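Local coordinates for protein adenosine kinase, putative (Trypanosoma brucei, PDB 3OTX) that probably phosphorylates adenosine to AMP with ATP and magnesium, as an adenosine kinase of the PfkB carbohydrate kinase family in purine salvage, at residues Ala6-Pro16 and Tyr81-Ile92. The protein carries 1 engineered substitution. Residues are numbered along the deposited sequence; the frame is centred on the assembly and turned at random.
Sequences APLRVYVQCNP and YKGKFVTYVGCI. With AP5 (bis(adenosine)-5'-pentaphosphate), chain C.
Pro7 wedges between two aromatic rings, its rigid, puckered ring presenting CD to the Tyr81 face (3.4 Å from the centroid) and CG to the Phe85 face, both CH-pi contacts. Five backbone hydrogen bonds, from Val10 N to Phe85 O (2.9 Å) through to Cys14 N to Val89 O, join the parallel strands 10-13 and 86-89. On one face beta-branched Val10 and Val12, suited to an extended strand, pack against Val86, Val12 CG2 lying 3.9 Å from Val86 CG1. Tyr88, with CG anti to the backbone N (chi1 176°), reaches past Val12 CG1 until its OH lies over one face of the Pro16 ring, 3.2 Å from CD. On the other face Val89 CG2 meets the Tyr11 hydroxyl end, and CG1 lies 3.5 Å from Gln13 NE2. Arg9, bent at chi2 and chi3, folds over the 81-84 turn; NH1 gives Gly83 O a weak hydrogen bond, and NH2 forms a salt bridge with Glu162. Just past strand 10-13, Asn15 of the adenosine site donates from ND2 almost straight (171°) to adenine N1B of the inhibitor. In the large ribokinase-fold sheet, strand 165-169 flanks 10-13 and strand 111-116 flanks 86-89; helix 66-76 covers the Val86 and Tyr88 face, helix 154-162 the Tyr11 and Thr87 face.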
# COMPACT_ATOMS: atom_id res chain seq x y z
N ALA A 6 17.17 17.07 1.00
CA ALA A 6 17.26 15.77 0.23
C ALA A 6 16.66 14.61 1.01
O ALA A 6 17.14 14.28 2.09
CB ALA A 6 18.70 15.47 -0.12
N PRO A 7 15.63 13.96 0.45
CA PRO A 7 14.91 12.93 1.20
C PRO A 7 15.77 11.72 1.42
O PRO A 7 16.57 11.35 0.55
CB PRO A 7 13.76 12.55 0.27
CG PRO A 7 14.23 12.91 -1.10
CD PRO A 7 15.09 14.12 -0.91
N LEU A 8 15.56 11.09 2.58
CA LEU A 8 16.10 9.76 2.82
C LEU A 8 15.58 8.81 1.75
O LEU A 8 14.43 8.92 1.30
CB LEU A 8 15.65 9.22 4.16
CG LEU A 8 16.15 10.00 5.39
CD1 LEU A 8 15.50 9.42 6.63
CD2 LEU A 8 17.69 9.97 5.51
N ARG A 9 16.43 7.88 1.36
CA ARG A 9 16.03 6.85 0.39
C ARG A 9 15.01 5.86 0.97
O ARG A 9 15.11 5.41 2.12
CB ARG A 9 17.28 6.11 -0.13
CG ARG A 9 18.20 6.98 -0.99
CD ARG A 9 17.82 6.87 -2.46
NE ARG A 9 17.94 5.50 -2.97
CZ ARG A 9 17.85 5.16 -4.25
NH1 ARG A 9 17.66 6.06 -5.20
NH2 ARG A 9 17.96 3.88 -4.60
N VAL A 10 14.01 5.56 0.14
CA VAL A 10 12.88 4.74 0.51
C VAL A 10 12.90 3.47 -0.31
O VAL A 10 13.12 3.51 -1.54
CB VAL A 10 11.55 5.52 0.30
CG1 VAL A 10 10.37 4.61 0.51
CG2 VAL A 10 11.45 6.72 1.28
N TYR A 11 12.69 2.35 0.36
CA TYR A 11 12.57 1.04 -0.26
C TYR A 11 11.14 0.59 -0.12
O TYR A 11 10.64 0.52 1.02
CB TYR A 11 13.48 0.06 0.48
CG TYR A 11 13.46 -1.37 -0.02
CD1 TYR A 11 14.48 -1.82 -0.88
CD2 TYR A 11 12.45 -2.27 0.38
CE1 TYR A 11 14.48 -3.12 -1.37
CE2 TYR A 11 12.44 -3.60 -0.11
CZ TYR A 11 13.46 -4.00 -0.98
OH TYR A 11 13.45 -5.31 -1.43
N VAL A 12 10.48 0.29 -1.24
CA VAL A 12 9.10 -0.18 -1.20
C VAL A 12 9.02 -1.56 -1.84
O VAL A 12 9.63 -1.77 -2.90
CB VAL A 12 8.19 0.76 -2.03
CG1 VAL A 12 6.73 0.20 -2.17
CG2 VAL A 12 8.18 2.17 -1.45
N GLN A 13 8.26 -2.47 -1.24
CA GLN A 13 8.07 -3.80 -1.83
C GLN A 13 6.60 -4.15 -1.79
O GLN A 13 5.91 -3.96 -0.76
CB GLN A 13 8.93 -4.85 -1.09
CG GLN A 13 8.81 -6.28 -1.66
CD GLN A 13 9.99 -7.18 -1.32
OE1 GLN A 13 9.84 -8.42 -1.19
NE2 GLN A 13 11.16 -6.59 -1.19
N CYS A 14 6.11 -4.67 -2.92
CA CYS A 14 4.71 -5.06 -3.02
C CYS A 14 4.57 -5.93 -4.29
O CYS A 14 5.57 -6.49 -4.81
CB CYS A 14 3.84 -3.79 -3.08
SG CYS A 14 2.06 -4.03 -2.92
N ASN A 15 3.33 -6.07 -4.74
CA ASN A 15 2.98 -6.88 -5.92
C ASN A 15 2.58 -5.95 -7.03
O ASN A 15 1.57 -5.24 -6.91
CB ASN A 15 1.77 -7.74 -5.55
CG ASN A 15 2.01 -8.58 -4.29
OD1 ASN A 15 3.08 -9.18 -4.16
ND2 ASN A 15 1.01 -8.65 -3.37
N PRO A 16 3.37 -5.89 -8.12
CA PRO A 16 3.06 -4.92 -9.15
C PRO A 16 1.92 -5.49 -10.02
O PRO A 16 2.05 -6.60 -10.55
CB PRO A 16 4.38 -4.77 -9.94
CG PRO A 16 5.17 -6.00 -9.62
CD PRO A 16 4.73 -6.49 -8.27
N TYR A 81 14.17 14.63 -7.15
CA TYR A 81 14.96 13.47 -6.77
C TYR A 81 14.59 12.22 -7.54
O TYR A 81 14.70 11.12 -7.04
CB TYR A 81 14.83 13.23 -5.25
CG TYR A 81 15.35 14.41 -4.52
CD1 TYR A 81 16.71 14.61 -4.36
CD2 TYR A 81 14.47 15.41 -4.05
CE1 TYR A 81 17.20 15.75 -3.73
CE2 TYR A 81 14.94 16.55 -3.42
CZ TYR A 81 16.29 16.70 -3.26
OH TYR A 81 16.74 17.82 -2.62
N LYS A 82 14.19 12.42 -8.79
CA LYS A 82 13.94 11.27 -9.67
C LYS A 82 15.21 10.47 -9.79
O LYS A 82 16.30 11.03 -9.93
CB LYS A 82 13.45 11.72 -11.05
CG LYS A 82 12.07 12.33 -11.02
CD LYS A 82 11.55 12.64 -12.42
CE LYS A 82 10.27 13.44 -12.30
NZ LYS A 82 9.80 13.95 -13.62
N GLY A 83 15.08 9.16 -9.66
CA GLY A 83 16.22 8.24 -9.71
C GLY A 83 16.99 8.16 -8.41
O GLY A 83 17.90 7.32 -8.29
N LYS A 84 16.64 9.02 -7.44
CA LYS A 84 17.43 9.21 -6.23
C LYS A 84 16.62 9.12 -4.97
O LYS A 84 17.07 9.61 -3.92
CB LYS A 84 18.11 10.59 -6.23
CG LYS A 84 19.00 10.92 -7.41
CD LYS A 84 19.57 12.33 -7.22
CE LYS A 84 20.19 12.87 -8.48
NZ LYS A 84 20.31 14.36 -8.41
N PHE A 85 15.43 8.52 -5.04
CA PHE A 85 14.55 8.55 -3.88
C PHE A 85 13.96 7.18 -3.57
O PHE A 85 14.37 6.54 -2.60
CB PHE A 85 13.49 9.65 -4.06
CG PHE A 85 12.50 9.76 -2.95
CD1 PHE A 85 12.84 9.51 -1.63
CD2 PHE A 85 11.18 10.11 -3.24
CE1 PHE A 85 11.86 9.59 -0.61
CE2 PHE A 85 10.20 10.20 -2.22
CZ PHE A 85 10.54 9.96 -0.91
N VAL A 86 13.03 6.69 -4.39
CA VAL A 86 12.37 5.43 -4.13
C VAL A 86 12.88 4.30 -5.02
O VAL A 86 13.10 4.48 -6.22
CB VAL A 86 10.83 5.55 -4.37
CG1 VAL A 86 10.12 4.18 -4.19
CG2 VAL A 86 10.19 6.64 -3.51
N THR A 87 13.14 3.15 -4.40
CA THR A 87 13.39 1.92 -5.14
C THR A 87 12.24 0.99 -4.83
O THR A 87 11.83 0.88 -3.69
CB THR A 87 14.69 1.24 -4.68
OG1 THR A 87 15.77 2.10 -4.98
CG2 THR A 87 14.89 -0.07 -5.39
N TYR A 88 11.68 0.37 -5.86
CA TYR A 88 10.55 -0.55 -5.73
C TYR A 88 11.01 -1.95 -6.11
O TYR A 88 11.72 -2.13 -7.12
CB TYR A 88 9.41 -0.13 -6.68
CG TYR A 88 8.24 -1.04 -6.69
CD1 TYR A 88 7.16 -0.82 -5.84
CD2 TYR A 88 8.18 -2.12 -7.58
CE1 TYR A 88 6.03 -1.70 -5.83
CE2 TYR A 88 7.08 -2.99 -7.59
CZ TYR A 88 6.01 -2.77 -6.73
OH TYR A 88 4.92 -3.63 -6.75
N VAL A 89 10.61 -2.92 -5.30
CA VAL A 89 10.89 -4.33 -5.57
C VAL A 89 9.58 -5.12 -5.68
O VAL A 89 8.69 -5.01 -4.83
CB VAL A 89 11.82 -4.93 -4.47
CG1 VAL A 89 11.98 -6.45 -4.58
CG2 VAL A 89 13.20 -4.31 -4.62
N GLY A 90 9.49 -5.93 -6.74
CA GLY A 90 8.42 -6.90 -6.92
C GLY A 90 8.77 -7.75 -8.13
O GLY A 90 9.87 -7.63 -8.68
N CYS A 91 7.84 -8.62 -8.56
CA CYS A 91 8.14 -9.56 -9.61
C CYS A 91 7.09 -9.40 -10.71
O CYS A 91 5.89 -9.34 -10.42
CB CYS A 91 8.18 -10.98 -9.05
SG CYS A 91 8.64 -12.25 -10.26
N ILE A 92 7.56 -9.33 -11.95
CA ILE A 92 6.72 -9.22 -13.12
C ILE A 92 7.18 -10.23 -14.15
O ILE A 92 8.19 -10.92 -13.94
CB ILE A 92 6.82 -7.82 -13.79
CG1 ILE A 92 8.28 -7.47 -14.20
CG2 ILE A 92 6.24 -6.73 -12.89
CD1 ILE A 92 8.43 -6.19 -15.02
PA AP5 C . -9.50 6.49 3.78
O1A AP5 C . -10.91 6.35 3.21
O2A AP5 C . -9.41 6.29 5.28
O3A AP5 C . -8.45 5.45 3.13
PB AP5 C . -8.73 3.92 2.71
O1B AP5 C . -9.94 3.35 3.37
O2B AP5 C . -7.44 3.19 2.88
O3B AP5 C . -9.03 4.15 1.16
PG AP5 C . -9.76 3.28 0.05
O1G AP5 C . -10.25 4.24 -0.99
O2G AP5 C . -10.94 2.48 0.55
O3G AP5 C . -8.55 2.48 -0.50
PD AP5 C . -8.48 1.36 -1.67
O1D AP5 C . -9.81 1.05 -2.32
O2D AP5 C . -7.69 0.23 -1.07
O3D AP5 C . -7.62 2.15 -2.78
PE AP5 C . -6.01 2.23 -2.86
O1E AP5 C . -5.44 2.37 -1.48
O2E AP5 C . -5.62 3.28 -3.90
O5F AP5 C . -8.91 7.90 3.28
C5F AP5 C . -7.55 8.24 3.50
C4F AP5 C . -7.41 9.74 3.48
O4F AP5 C . -7.96 10.26 2.26
C3F AP5 C . -8.21 10.47 4.55
O3F AP5 C . -7.45 10.57 5.73
C2F AP5 C . -8.53 11.79 3.91
O2F AP5 C . -7.43 12.66 4.01
C1F AP5 C . -8.69 11.41 2.43
N9A AP5 C . -10.09 11.11 2.04
C8A AP5 C . -10.62 9.85 1.73
N7A AP5 C . -11.93 10.02 1.40
C5A AP5 C . -12.23 11.34 1.48
C6A AP5 C . -13.37 12.07 1.22
N6A AP5 C . -14.47 11.52 0.70
N1A AP5 C . -13.33 13.44 1.38
C2A AP5 C . -12.18 14.10 1.78
N3A AP5 C . -11.04 13.35 2.02
C4A AP5 C . -11.06 12.02 1.85
O5J AP5 C . -5.59 0.75 -3.40
C5J AP5 C . -6.04 0.32 -4.67
C4J AP5 C . -4.93 -0.57 -5.19
O4J AP5 C . -4.89 -1.82 -4.47
C3J AP5 C . -5.12 -1.02 -6.64
O3J AP5 C . -4.22 -0.27 -7.45
C2J AP5 C . -4.81 -2.53 -6.63
O2J AP5 C . -3.93 -2.94 -7.67
C1J AP5 C . -4.17 -2.71 -5.28
N9B AP5 C . -4.26 -4.08 -4.76
C8B AP5 C . -5.42 -4.77 -4.55
N7B AP5 C . -5.07 -6.01 -4.11
C5B AP5 C . -3.70 -6.09 -4.05
C6B AP5 C . -2.83 -7.11 -3.66
N6B AP5 C . -3.22 -8.35 -3.33
N1B AP5 C . -1.49 -6.83 -3.77
C2B AP5 C . -0.98 -5.60 -4.11
N3B AP5 C . -1.85 -4.61 -4.54
C4B AP5 C . -3.19 -4.86 -4.46
O HOH W 1 17.23 11.61 -2.08
O HOH W 2 15.86 3.46 -2.37
O HOH W 3 6.01 -9.20 -6.35
O HOH W 4 2.44 -2.88 -5.87
O HOH W 5 3.29 -8.90 -11.53